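PDB 3UN7: peptidoglycan D,D-transpeptidase PbpA from Mycobacterium tuberculosis, which probably cross-links the peptidoglycan of the mycobacterial cell wall as a penicillin-binding D,D-transpeptidase and takes part in regulating cell length. Local coordinates for residues 190-196 with 306-310. Sequence-based numbering, arbitrary orientation.
Sequences PPGSTFK and TSIGQ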
loop_
_atom_site.group_PDB
_atom_site.type_symbol
_atom_site.label_atom_id
_atom_site.label_comp_id
_atom_site.label_asym_id
_atom_site.label_seq_id
_atom_site.Cartn_x
_atom_site.Cartn_y
_atom_site.Cartn_z
ATOM N N PRO A 190 3.786 9.475 7.160
ATOM C CA PRO A 190 5.166 9.184 7.559
ATOM C C PRO A 190 5.321 7.672 7.710
ATOM O O PRO A 190 4.439 7.039 8.293
ATOM C CB PRO A 190 5.306 9.874 8.925
ATOM C CG PRO A 190 4.204 10.886 8.971
ATOM C CD PRO A 190 3.085 10.332 8.137
ATOM N N PRO A 191 6.398 7.092 7.149
ATOM C CA PRO A 191 6.653 5.656 7.278
ATOM C C PRO A 191 7.251 5.266 8.641
ATOM O O PRO A 191 7.225 4.090 9.017
ATOM C CB PRO A 191 7.663 5.394 6.163
ATOM C CG PRO A 191 8.454 6.687 6.107
ATOM C CD PRO A 191 7.412 7.756 6.305
ATOM N N GLY A 192 7.780 6.244 9.370
ATOM C CA GLY A 192 8.374 5.978 10.675
ATOM C C GLY A 192 9.447 4.903 10.643
ATOM O O GLY A 192 10.275 4.876 9.738
ATOM N N SER A 193 9.417 4.015 11.638
ATOM C CA SER A 193 10.395 2.934 11.788
ATOM C C SER A 193 10.548 2.017 10.571
ATOM O O SER A 193 11.610 1.414 10.393
ATOM C CB SER A 193 10.044 2.077 13.009
ATOM O OG SER A 193 10.032 2.883 14.167
ATOM N N THR A 194 9.505 1.891 9.748
ATOM C CA THR A 194 9.624 1.058 8.537
ATOM C C THR A 194 10.713 1.595 7.590
ATOM O O THR A 194 11.317 0.837 6.819
ATOM C CB THR A 194 8.289 0.904 7.741
ATOM O OG1 THR A 194 7.738 2.188 7.428
ATOM C CG2 THR A 194 7.259 0.048 8.502
ATOM N N PHE A 195 10.956 2.907 7.666
ATOM C CA PHE A 195 11.936 3.575 6.806
ATOM C C PHE A 195 13.383 3.207 7.125
ATOM O O PHE A 195 14.271 3.423 6.301
ATOM C CB PHE A 195 11.764 5.097 6.841
ATOM C CG PHE A 195 12.253 5.782 5.594
ATOM C CD1 PHE A 195 11.639 5.537 4.368
ATOM C CD2 PHE A 195 13.345 6.635 5.630
ATOM C CE1 PHE A 195 12.093 6.153 3.215
ATOM C CE2 PHE A 195 13.802 7.249 4.468
ATOM C CZ PHE A 195 13.164 7.008 3.264
ATOM N N LYS A 196 13.616 2.622 8.298
ATOM C CA LYS A 196 14.940 2.085 8.637
ATOM C C LYS A 196 15.378 1.013 7.633
ATOM O O LYS A 196 16.553 0.682 7.537
ATOM C CB LYS A 196 14.961 1.543 10.067
ATOM C CG LYS A 196 14.603 2.572 11.120
ATOM C CD LYS A 196 14.412 1.922 12.489
ATOM C CE LYS A 196 14.104 2.956 13.555
ATOM N NZ LYS A 196 13.573 2.309 14.795
ATOM N N THR A 306 14.778 12.109 9.423
ATOM C CA THR A 306 14.487 11.408 8.168
ATOM C C THR A 306 14.897 9.941 8.221
ATOM O O THR A 306 14.211 9.077 7.656
ATOM C CB THR A 306 15.162 12.110 6.957
ATOM O OG1 THR A 306 14.603 13.424 6.798
ATOM C CG2 THR A 306 14.959 11.313 5.651
ATOM N N SER A 307 15.996 9.673 8.928
ATOM C CA SER A 307 16.627 8.353 8.976
ATOM C C SER A 307 15.775 7.330 9.697
ATOM O O SER A 307 15.953 6.129 9.500
ATOM C CB SER A 307 18.004 8.444 9.647
ATOM O OG SER A 307 18.855 9.304 8.913
ATOM N N ILE A 308 14.861 7.815 10.538
ATOM C CA ILE A 308 13.857 6.964 11.207
ATOM C C ILE A 308 12.442 7.282 10.707
ATOM O O ILE A 308 11.450 7.098 11.420
ATOM C CB ILE A 308 13.956 7.055 12.743
ATOM C CG1 ILE A 308 13.826 8.517 13.215
ATOM C CG2 ILE A 308 15.274 6.421 13.224
ATOM C CD1 ILE A 308 13.783 8.688 14.755
ATOM N N GLY A 309 12.380 7.766 9.472
ATOM C CA GLY A 309 11.146 7.920 8.721
ATOM C C GLY A 309 10.223 9.027 9.180
ATOM O O GLY A 309 9.014 8.947 8.977
ATOM N N GLN A 310 10.786 10.047 9.814
ATOM C CA GLN A 310 9.996 11.200 10.226
ATOM C C GLN A 310 10.342 12.428 9.380
ATOM O O GLN A 310 10.594 12.306 8.177
ATOM C CB GLN A 310 10.156 11.487 11.739
ATOM C CG GLN A 310 9.708 10.349 12.681
ATOM C CD GLN A 310 8.227 9.952 12.552
ATOM O OE1 GLN A 310 7.814 8.935 13.099
ATOM N NE2 GLN A 310 7.426 10.770 11.861
#
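The carbonyl oxygen of Gly309 accepts the N-H of Gly192 (O to N 3.0 Å), a bond bent to 140° whose donor stands above the carbonyl plane, and the ring of Pro191 packs against the same oxygen, its CD 3.3 Å from Gly309 O. The return contact is softer: Gly309 CA offers a C-H to Gly192 O at 3.3 Å. That oxygen also accepts the N-H of Phe195, which may offset its closeness to a second acceptor, Ile308 O. Gly192 CA and Gly309 CA approach to 3.9 Å because Gly309, the C-prime residue of the Schellman motif ending helix 300-306, has no side chain to hold the backbones apart; Phe195 CB, too, comes within 3.4 Å of Gly309 CA. With CG anti to the backbone N (chi1 -154°), the Phe195 ring runs obliquely past the type I turn of Thr306 to Gly309, bringing CD2 to 3.3 Å from Thr306 O. Beyond the glycines, Lys196 runs extended beside Ile308, pointing the same way, and its CE packs 3.7 Å from Ile308 CG2; NZ is hydrogen-bonded to Ser252 and Asn254. Residues 193-196 form the Ser-x-x-Lys motif of penicillin-binding proteins, Ser193 being the probable acyl-ester nucleophile. The contact is thus consistent with steadying the backbone just before that serine and the aliphatic shaft of the lysine, leaving the polar ends of both to the active site.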